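Local coordinates for protein galactose mutarotase related enzyme (Lactobacillus acidophilus, PDB 3DCD) that probably binds carbohydrates and may act as a sugar isomerase of the aldose 1-epimerase (galactose mutarotase) family, although its function has not been established, at residues A[39-44]-A[247-252]; A[238-243]-A[251-256]; A[144-149]-A[289-294]. One frame throughout, in Å; residues are numbered along the deposited sequence.

Contact 1 (A[39-44]-A[247-252])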
loop_
_atom_site.group_PDB
_atom_site.type_symbol
_atom_site.label_atom_id
_atom_site.label_comp_id
_atom_site.label_asym_id
_atom_site.label_seq_id
_atom_site.Cartn_x
_atom_site.Cartn_y
_atom_site.Cartn_z
ATOM N N PRO A 39 13.193 8.396 10.405
ATOM C CA PRO A 39 12.176 9.358 10.856
ATOM C C PRO A 39 12.425 10.792 10.395
ATOM O O PRO A 39 11.542 11.636 10.541
ATOM C CB PRO A 39 12.279 9.292 12.394
ATOM C CG PRO A 39 13.668 8.829 12.662
ATOM C CD PRO A 39 13.984 7.868 11.539
ATOM N N GLU A 40 13.628 11.059 9.878
ATOM C CA GLU A 40 13.983 12.353 9.313
ATOM C C GLU A 40 13.276 12.586 7.992
ATOM O O GLU A 40 13.137 13.725 7.548
ATOM C CB GLU A 40 15.508 12.452 9.135
ATOM C CG GLU A 40 16.268 12.428 10.469
ATOM C CD GLU A 40 16.287 13.782 11.180
ATOM O OE1 GLU A 40 15.750 14.767 10.640
ATOM O OE2 GLU A 40 16.853 13.856 12.287
ATOM N N ILE A 41 12.820 11.496 7.368
ATOM C CA ILE A 41 12.204 11.551 6.042
ATOM C C ILE A 41 10.757 11.053 6.086
ATOM O O ILE A 41 9.809 11.778 5.717
ATOM C CB ILE A 41 12.993 10.672 5.026
ATOM C CG1 ILE A 41 14.484 11.056 4.973
ATOM C CG2 ILE A 41 12.337 10.708 3.640
ATOM C CD1 ILE A 41 14.775 12.456 4.419
ATOM N N TRP A 42 10.598 9.802 6.521
ATOM C CA TRP A 42 9.284 9.156 6.578
ATOM C C TRP A 42 9.402 7.955 7.511
ATOM O O TRP A 42 10.053 6.967 7.185
ATOM C CB TRP A 42 8.801 8.744 5.162
ATOM C CG TRP A 42 7.465 8.000 5.205
ATOM C CD1 TRP A 42 6.320 8.409 5.826
ATOM C CD2 TRP A 42 7.167 6.722 4.615
ATOM N NE1 TRP A 42 5.316 7.473 5.649
ATOM C CE2 TRP A 42 5.812 6.432 4.908
ATOM C CE3 TRP A 42 7.907 5.808 3.852
ATOM C CZ2 TRP A 42 5.195 5.249 4.500
ATOM C CZ3 TRP A 42 7.290 4.644 3.428
ATOM C CH2 TRP A 42 5.934 4.378 3.751
ATOM N N GLY A 43 8.813 8.070 8.703
ATOM C CA GLY A 43 9.087 7.130 9.782
ATOM C C GLY A 43 8.197 5.904 9.800
ATOM O O GLY A 43 7.835 5.410 10.884
ATOM N N ARG A 44 7.830 5.418 8.610
ATOM C CA ARG A 44 7.104 4.146 8.484
ATOM C C ARG A 44 7.811 3.291 7.446
ATOM O O ARG A 44 8.600 3.819 6.673
ATOM C CB ARG A 44 5.623 4.388 8.110
ATOM C CG ARG A 44 4.865 5.133 9.220
ATOM C CD ARG A 44 3.353 5.226 8.984
ATOM N NE ARG A 44 2.696 5.967 10.076
ATOM C CZ ARG A 44 2.370 5.463 11.266
ATOM N NH1 ARG A 44 2.620 4.190 11.562
ATOM N NH2 ARG A 44 1.787 6.249 12.175
ATOM N N ASP A 247 14.518 11.019 -0.124
ATOM C CA ASP A 247 15.504 9.967 0.081
ATOM C C ASP A 247 15.290 8.866 -0.964
ATOM O O ASP A 247 14.358 8.926 -1.787
ATOM C CB ASP A 247 15.421 9.403 1.510
ATOM C CG ASP A 247 16.763 8.883 2.022
ATOM O OD1 ASP A 247 17.621 8.446 1.214
ATOM O OD2 ASP A 247 16.962 8.941 3.244
ATOM N N ASN A 248 16.150 7.855 -0.919
ATOM C CA ASN A 248 16.252 6.889 -2.004
ATOM C C ASN A 248 15.343 5.679 -1.786
ATOM O O ASN A 248 15.795 4.559 -1.487
ATOM C CB ASN A 248 17.717 6.507 -2.226
ATOM C CG ASN A 248 18.571 7.711 -2.594
ATOM O OD1 ASN A 248 18.206 8.494 -3.468
ATOM N ND2 ASN A 248 19.689 7.885 -1.898
ATOM N N TYR A 249 14.045 5.935 -1.935
ATOM C CA TYR A 249 13.024 4.891 -1.868
ATOM C C TYR A 249 11.817 5.378 -2.644
ATOM O O TYR A 249 11.707 6.562 -2.981
ATOM C CB TYR A 249 12.608 4.585 -0.411
ATOM C CG TYR A 249 11.640 5.623 0.140
ATOM C CD1 TYR A 249 12.110 6.832 0.661
ATOM C CD2 TYR A 249 10.261 5.406 0.126
ATOM C CE1 TYR A 249 11.231 7.785 1.169
ATOM C CE2 TYR A 249 9.360 6.373 0.620
ATOM C CZ TYR A 249 9.858 7.558 1.127
ATOM O OH TYR A 249 8.990 8.520 1.618
ATOM N N VAL A 250 10.887 4.460 -2.890
ATOM C CA VAL A 250 9.624 4.804 -3.531
ATOM C C VAL A 250 8.584 3.836 -2.996
ATOM O O VAL A 250 8.913 2.669 -2.723
ATOM C CB VAL A 250 9.742 4.754 -5.086
ATOM C CG1 VAL A 250 9.905 3.309 -5.610
ATOM C CG2 VAL A 250 8.525 5.470 -5.754
ATOM N N CYS A 251 7.344 4.306 -2.840
ATOM C CA CYS A 251 6.246 3.408 -2.480
ATOM C C CYS A 251 5.381 3.133 -3.706
ATOM O O CYS A 251 5.125 4.035 -4.526
ATOM C CB CYS A 251 5.347 4.030 -1.394
ATOM S SG CYS A 251 6.150 4.371 0.191
ATOM N N ILE A 252 4.929 1.888 -3.816
ATOM C CA ILE A 252 3.962 1.458 -4.850
ATOM C C ILE A 252 2.788 0.931 -4.051
ATOM O O ILE A 252 2.916 -0.061 -3.330
ATOM C CB ILE A 252 4.564 0.373 -5.772
ATOM C CG1 ILE A 252 5.807 0.932 -6.484
ATOM C CG2 ILE A 252 3.502 -0.140 -6.781
ATOM C CD1 ILE A 252 6.601 -0.094 -7.294
#

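Contact 2 (A[238-243]-A[251-256])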
loop_
_atom_site.group_PDB
_atom_site.type_symbol
_atom_site.label_atom_id
_atom_site.label_comp_id
_atom_site.label_asym_id
_atom_site.label_seq_id
_atom_site.Cartn_x
_atom_site.Cartn_y
_atom_site.Cartn_z
ATOM N N GLY A 238 -1.175 4.012 -6.185
ATOM C CA GLY A 238 -0.450 5.263 -5.961
ATOM C C GLY A 238 1.046 5.018 -5.963
ATOM O O GLY A 238 1.518 4.013 -5.422
ATOM N N ILE A 239 1.788 5.932 -6.582
ATOM C CA ILE A 239 3.254 5.921 -6.549
ATOM C C ILE A 239 3.678 7.189 -5.811
ATOM O O ILE A 239 3.245 8.288 -6.183
ATOM C CB ILE A 239 3.913 5.936 -7.982
ATOM C CG1 ILE A 239 3.181 5.031 -9.003
ATOM C CG2 ILE A 239 5.429 5.607 -7.889
ATOM C CD1 ILE A 239 3.155 3.538 -8.676
ATOM N N TRP A 240 4.539 7.055 -4.797
ATOM C CA TRP A 240 4.863 8.196 -3.952
ATOM C C TRP A 240 6.255 8.064 -3.333
ATOM O O TRP A 240 6.696 6.969 -2.995
ATOM C CB TRP A 240 3.805 8.323 -2.830
ATOM C CG TRP A 240 4.106 9.349 -1.732
ATOM C CD1 TRP A 240 3.843 10.699 -1.756
ATOM C CD2 TRP A 240 4.724 9.086 -0.469
ATOM N NE1 TRP A 240 4.256 11.287 -0.568
ATOM C CE2 TRP A 240 4.796 10.318 0.236
ATOM C CE3 TRP A 240 5.216 7.924 0.145
ATOM C CZ2 TRP A 240 5.359 10.420 1.508
ATOM C CZ3 TRP A 240 5.774 8.029 1.423
ATOM C CH2 TRP A 240 5.834 9.268 2.088
ATOM N N SER A 241 6.928 9.193 -3.174
ATOM C CA SER A 241 8.060 9.268 -2.248
ATOM C C SER A 241 8.011 10.645 -1.568
ATOM O O SER A 241 7.270 11.530 -2.023
ATOM C CB SER A 241 9.372 9.028 -2.989
ATOM O OG SER A 241 10.451 8.844 -2.073
ATOM N N GLN A 242 8.780 10.823 -0.493
ATOM C CA GLN A 242 8.676 12.046 0.329
ATOM C C GLN A 242 9.164 13.262 -0.443
ATOM O O GLN A 242 10.036 13.155 -1.314
ATOM C CB GLN A 242 9.450 11.890 1.656
ATOM C CG GLN A 242 9.168 12.974 2.720
ATOM C CD GLN A 242 7.692 13.093 3.041
ATOM O OE1 GLN A 242 6.948 13.748 2.328
ATOM N NE2 GLN A 242 7.265 12.433 4.099
ATOM N N TYR A 243 8.557 14.411 -0.138
ATOM C CA TYR A 243 8.905 15.702 -0.722
ATOM C C TYR A 243 8.401 16.777 0.264
ATOM O O TYR A 243 7.320 16.620 0.828
ATOM C CB TYR A 243 8.205 15.885 -2.083
ATOM C CG TYR A 243 8.656 17.117 -2.821
ATOM C CD1 TYR A 243 8.056 18.364 -2.581
ATOM C CD2 TYR A 243 9.699 17.047 -3.757
ATOM C CE1 TYR A 243 8.478 19.501 -3.241
ATOM C CE2 TYR A 243 10.126 18.191 -4.439
ATOM C CZ TYR A 243 9.513 19.411 -4.167
ATOM O OH TYR A 243 9.930 20.546 -4.832
ATOM N N CYS A 251 7.344 4.306 -2.840
ATOM C CA CYS A 251 6.246 3.408 -2.480
ATOM C C CYS A 251 5.381 3.133 -3.706
ATOM O O CYS A 251 5.125 4.035 -4.526
ATOM C CB CYS A 251 5.347 4.030 -1.394
ATOM S SG CYS A 251 6.150 4.371 0.191
ATOM N N ILE A 252 4.929 1.888 -3.816
ATOM C CA ILE A 252 3.962 1.458 -4.850
ATOM C C ILE A 252 2.788 0.931 -4.051
ATOM O O ILE A 252 2.916 -0.061 -3.330
ATOM C CB ILE A 252 4.564 0.373 -5.772
ATOM C CG1 ILE A 252 5.807 0.932 -6.484
ATOM C CG2 ILE A 252 3.502 -0.140 -6.781
ATOM C CD1 ILE A 252 6.601 -0.094 -7.294
ATOM N N GLU A 253 1.660 1.635 -4.131
ATOM C CA GLU A 253 0.547 1.442 -3.201
ATOM C C GLU A 253 -0.745 0.953 -3.904
ATOM O O GLU A 253 -1.498 1.772 -4.434
ATOM C CB GLU A 253 0.238 2.759 -2.479
ATOM C CG GLU A 253 1.460 3.568 -1.989
ATOM C CD GLU A 253 1.071 4.962 -1.485
ATOM O OE1 GLU A 253 -0.072 5.150 -0.990
ATOM O OE2 GLU A 253 1.926 5.869 -1.546
ATOM N N PRO A 254 -1.018 -0.363 -3.878
ATOM C CA PRO A 254 -2.290 -0.841 -4.462
ATOM C C PRO A 254 -3.443 -0.480 -3.532
ATOM O O PRO A 254 -3.370 -0.725 -2.330
ATOM C CB PRO A 254 -2.090 -2.375 -4.541
ATOM C CG PRO A 254 -0.586 -2.598 -4.313
ATOM C CD PRO A 254 -0.220 -1.476 -3.354
ATOM N N TRP A 255 -4.491 0.119 -4.090
ATOM C CA TRP A 255 -5.569 0.705 -3.318
ATOM C C TRP A 255 -6.920 0.173 -3.769
ATOM O O TRP A 255 -7.220 0.177 -4.971
ATOM C CB TRP A 255 -5.627 2.225 -3.536
ATOM C CG TRP A 255 -4.509 3.073 -2.973
ATOM C CD1 TRP A 255 -3.587 2.743 -2.005
ATOM C CD2 TRP A 255 -4.258 4.434 -3.326
ATOM N NE1 TRP A 255 -2.749 3.842 -1.754
ATOM C CE2 TRP A 255 -3.147 4.880 -2.562
ATOM C CE3 TRP A 255 -4.876 5.328 -4.228
ATOM C CZ2 TRP A 255 -2.631 6.177 -2.680
ATOM C CZ3 TRP A 255 -4.359 6.624 -4.341
ATOM C CH2 TRP A 255 -3.252 7.034 -3.564
ATOM N N TRP A 256 -7.730 -0.223 -2.789
ATOM C CA TRP A 256 -9.143 -0.533 -2.948
ATOM C C TRP A 256 -9.920 0.543 -2.148
ATOM O O TRP A 256 -10.645 0.248 -1.202
ATOM C CB TRP A 256 -9.429 -1.936 -2.403
ATOM C CG TRP A 256 -8.816 -3.018 -3.249
ATOM C CD1 TRP A 256 -9.431 -3.725 -4.247
ATOM C CD2 TRP A 256 -7.455 -3.492 -3.196
ATOM N NE1 TRP A 256 -8.542 -4.615 -4.822
ATOM C CE2 TRP A 256 -7.320 -4.487 -4.196
ATOM C CE3 TRP A 256 -6.334 -3.162 -2.403
ATOM C CZ2 TRP A 256 -6.102 -5.172 -4.423
ATOM C CZ3 TRP A 256 -5.132 -3.835 -2.628
ATOM C CH2 TRP A 256 -5.019 -4.825 -3.634
#

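Contact 3 (A[144-149]-A[289-294])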
loop_
_atom_site.group_PDB
_atom_site.type_symbol
_atom_site.label_atom_id
_atom_site.label_comp_id
_atom_site.label_asym_id
_atom_site.label_seq_id
_atom_site.Cartn_x
_atom_site.Cartn_y
_atom_site.Cartn_z
ATOM N N PRO A 144 3.733 -0.362 0.614
ATOM C CA PRO A 144 5.129 -0.750 0.859
ATOM C C PRO A 144 6.131 0.300 0.343
ATOM O O PRO A 144 5.952 0.796 -0.767
ATOM C CB PRO A 144 5.284 -2.039 0.044
ATOM C CG PRO A 144 4.191 -1.992 -0.981
ATOM C CD PRO A 144 3.058 -1.288 -0.321
ATOM N N GLY A 145 7.149 0.642 1.146
ATOM C CA GLY A 145 8.260 1.471 0.662
ATOM C C GLY A 145 9.456 0.600 0.311
ATOM O O GLY A 145 9.883 -0.215 1.133
ATOM N N PHE A 146 9.977 0.763 -0.914
ATOM C CA PHE A 146 11.120 -0.019 -1.418
ATOM C C PHE A 146 12.360 0.827 -1.572
ATOM O O PHE A 146 12.305 1.875 -2.226
ATOM C CB PHE A 146 10.800 -0.612 -2.790
ATOM C CG PHE A 146 9.550 -1.429 -2.812
ATOM C CD1 PHE A 146 8.455 -1.004 -3.549
ATOM C CD2 PHE A 146 9.457 -2.599 -2.059
ATOM C CE1 PHE A 146 7.265 -1.764 -3.560
ATOM C CE2 PHE A 146 8.286 -3.367 -2.059
ATOM C CZ PHE A 146 7.188 -2.945 -2.824
ATOM N N ASN A 147 13.478 0.361 -1.005
ATOM C CA ASN A 147 14.787 1.001 -1.215
ATOM C C ASN A 147 15.173 1.073 -2.686
ATOM O O ASN A 147 14.888 0.153 -3.445
ATOM C CB ASN A 147 15.904 0.207 -0.513
ATOM C CG ASN A 147 15.836 0.283 0.994
ATOM O OD1 ASN A 147 16.204 -0.670 1.679
ATOM N ND2 ASN A 147 15.421 1.417 1.521
ATOM N N LEU A 148 15.848 2.155 -3.077
ATOM C CA LEU A 148 16.573 2.197 -4.334
ATOM C C LEU A 148 18.034 2.017 -3.939
ATOM O O LEU A 148 18.608 2.900 -3.298
ATOM C CB LEU A 148 16.372 3.537 -5.055
ATOM C CG LEU A 148 14.933 4.048 -5.139
ATOM C CD1 LEU A 148 14.910 5.417 -5.775
ATOM C CD2 LEU A 148 14.036 3.090 -5.931
ATOM N N PRO A 149 18.638 0.866 -4.289
ATOM C CA PRO A 149 20.037 0.642 -3.864
ATOM C C PRO A 149 21.007 1.592 -4.569
ATOM O O PRO A 149 20.886 1.832 -5.767
ATOM C CB PRO A 149 20.311 -0.813 -4.266
ATOM C CG PRO A 149 19.252 -1.147 -5.269
ATOM C CD PRO A 149 18.086 -0.261 -5.060
HETATM N N MSE A 289 4.274 -9.314 -4.340
HETATM C CA MSE A 289 5.525 -8.615 -4.601
HETATM C C MSE A 289 6.591 -9.657 -4.856
HETATM O O MSE A 289 6.685 -10.624 -4.104
HETATM C CB MSE A 289 5.928 -7.772 -3.386
HETATM C CG MSE A 289 5.036 -6.556 -3.091
HETATM SE SE MSE A 289 5.185 -5.950 -1.238
HETATM C CE MSE A 289 4.170 -7.434 -0.408
ATOM N N THR A 290 7.389 -9.468 -5.907
ATOM C CA THR A 290 8.592 -10.287 -6.102
ATOM C C THR A 290 9.839 -9.392 -6.019
ATOM O O THR A 290 9.800 -8.220 -6.405
ATOM C CB THR A 290 8.587 -11.057 -7.435
ATOM O OG1 THR A 290 8.684 -10.128 -8.529
ATOM C CG2 THR A 290 7.294 -11.857 -7.575
ATOM N N TYR A 291 10.924 -9.951 -5.505
ATOM C CA TYR A 291 12.146 -9.194 -5.284
ATOM C C TYR A 291 13.349 -9.834 -5.960
ATOM O O TYR A 291 13.540 -11.049 -5.868
ATOM C CB TYR A 291 12.435 -9.106 -3.789
ATOM C CG TYR A 291 11.229 -8.727 -2.953
ATOM C CD1 TYR A 291 10.950 -7.394 -2.662
ATOM C CD2 TYR A 291 10.369 -9.703 -2.468
ATOM C CE1 TYR A 291 9.823 -7.032 -1.891
ATOM C CE2 TYR A 291 9.247 -9.358 -1.699
ATOM C CZ TYR A 291 8.988 -8.026 -1.417
ATOM O OH TYR A 291 7.894 -7.705 -0.651
ATOM N N HIS A 292 14.160 -9.006 -6.607
ATOM C CA HIS A 292 15.434 -9.449 -7.168
ATOM C C HIS A 292 16.524 -8.443 -6.819
ATOM O O HIS A 292 16.340 -7.224 -6.995
ATOM C CB HIS A 292 15.365 -9.661 -8.678
ATOM C CG HIS A 292 16.496 -10.492 -9.206
ATOM N ND1 HIS A 292 17.798 -10.030 -9.265
ATOM C CD2 HIS A 292 16.525 -11.765 -9.660
ATOM C CE1 HIS A 292 18.576 -10.987 -9.744
ATOM N NE2 HIS A 292 17.823 -12.045 -10.004
ATOM N N SER A 293 17.638 -8.975 -6.301
ATOM C CA SER A 293 18.793 -8.191 -5.900
ATOM C C SER A 293 19.515 -7.529 -7.071
ATOM O O SER A 293 19.305 -7.870 -8.224
ATOM C CB SER A 293 19.778 -9.088 -5.147
ATOM O OG SER A 293 19.169 -9.616 -3.968
ATOM N N THR A 294 20.431 -6.623 -6.762
ATOM C CA THR A 294 21.267 -6.024 -7.793
ATOM C C THR A 294 22.123 -7.087 -8.495
ATOM O O THR A 294 22.572 -6.882 -9.618
ATOM C CB THR A 294 22.195 -4.970 -7.193
ATOM O OG1 THR A 294 23.078 -5.607 -6.259
ATOM C CG2 THR A 294 21.377 -3.890 -6.480
#

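Contact 1 (A[39-44]-A[247-252])
Trp42 lays the six-membered half of its indole beside the ring of Tyr249, the planes 14° apart but strongly offset, so that rims rather than faces meet. Their centroids are 5.6 Å apart, and Trp42 CE3 touches Tyr249 CE2 at 3.6 Å. Having CG anti to the backbone N (chi1 177°) carries the indole from the loop across the end of the tyrosine, whose OH, in a weak hydrogen bond with Gln242 N, comes within 3.6 Å of Trp42 CB. Farther out along the indole waits Cys251: its SG lies 3.4 Å from Trp42 CZ3, a sulfur-aromatic contact that meets the ring obliquely. Ile41 continues the patch on the other edge of Tyr249, its CG2 4.0 Å from Tyr249 CE1 and near the plane of that ring, while Ile41 CG1 passes Asp247 crosswise, 3.7 Å from OD2. The segments meet by packing alone; backbone oxygens of the loop are bonded from outside, Ile41 O by Gln242 NE2 and Trp42 O by Trp35 NE1. Trp35 stacks on Tyr249, and Trp240 meets Trp42 edge-to-face. This is an aromatic cluster in which a loop folds over a strand in the beta-sandwich of an aldose 1-epimerase-like protein.

Contact 2 (A[238-243]-A[251-256])
Four backbone hydrogen bonds zip Gly238 to Glu253 and Trp240 to Cys251 as antiparallel hydrogen-bonded pairs, with Ile239 and Ile252 forming the non-hydrogen-bonded pair between them. The shortest, Glu253 N to Gly238 O and Cys251 N to Trp240 O, are both 2.7 Å, and the second is nearly straight (172°). A CA-H...O contact from Ile239 CA to Cys251 O, 3.3 Å, adds to the ladder.

Aromatic contacts gather on the sheet face that carries Trp240, Cys251 and Glu253. Cys251 SG approaches the Trp240 indole at its edge, near the ring plane and 3.7 Å from CE3. Gly238, lacking a side chain, lets the Trp255 ring lie across its backbone: Gly238 CA stands over the six-membered ring in a CH-pi contact, 4.2 Å from the centroid.

The carboxylate of Glu253 is the polar element of this face. With CG beside the backbone N (chi1 -43°) and the chain extended beyond it, OE2 comes 3.3 Å from Trp240 CB, carboxylate and indole planes almost perpendicular (84°). OE1 lies at the edge of the Trp255 ring, in its plane, and is only weakly hydrogen-bonded to NE1.

On the face of Ile239 and Ile252 the side chains meet as an apolar pair, side by side, Ile239 CD1 4.2 Å from Ile252 CG2.

The two strands form a beta hairpin. Strand 205-208 pairs beyond 236-240, and strand 136-147 pairs antiparallel with 249-256 on its other side, where His143 touches Cys251 and Glu253; Ile252 and Pro254 pack on Val229 of strand 226-232 in the facing sheet.

Contact 3 (A[144-149]-A[289-294])
Phe146 drops its ring from strand 136-147 toward strand 282-292, where selenomethionine Met289 and Tyr291 receive it. Met289 SE reaches the phenyl ring at its edge, close to the ring plane, 3.9 Å from Phe146 CZ and 5.2 Å from the ring centroid: a Met-aromatic contact made by the rim. The bend at the last torsion of Met289 (chi3 -73°) turns its methyl aside, and the selenium is the atom that meets the opposing strand. The same selenium lies against the Pro144 ring, 4.1 Å from CG, and so bridges two residues of 144-149.

The side chains of Tyr291 and Phe146 run at about a right angle to each other. Phe146 CE2 meets Tyr291 CE1 at 4.0 Å; the phenylalanine carbon is near the tyrosine plane, whereas the tyrosine carbon meets the phenyl ring obliquely.

At the far end, Pro149 and Thr294 lie alongside, pointing opposite ways, with Thr294 CG2 3.7 Å from Pro149 CG. Thr294 OG1 is hydrogen-bonded to Glu31.

The segments run almost in the same direction, 7° apart, and the contact is made by side chains: Phe146 CA and Tyr291 CA are 10.0 Å apart. Val229 of strand 226-232 touches both Phe146 and Met289. Pro149 and Thr294 extend the packing beyond the strand ends; Pro144, Phe146, Met289 and Tyr291 form face-to-face sheet packing in the hydrophobic core of a beta-sandwich like that of galactose mutarotase relatives.

Overall arrangement
Strand 249-256 is common ground: contacts 1 and 2 share Cys251 and Ile252, and strand 136-147 of contact 3 pairs with it in the same antiparallel sheet. The centres of contacts 1 and 2 lie about 11 Å apart, those of contacts 1 and 3 about 13 Å, and those of contacts 2 and 3 about 14 Å. Contact 2 closes a local hairpin, whereas contacts 1 and 3 bring together segments 203 and 140 residues apart; these two alternate along the chain, and contact 2 falls between the segments of contact 3. Contact 1 covers the sheet with a loop, contact 2 builds it, and contact 3 is part of its packing against the facing nine-stranded sheet.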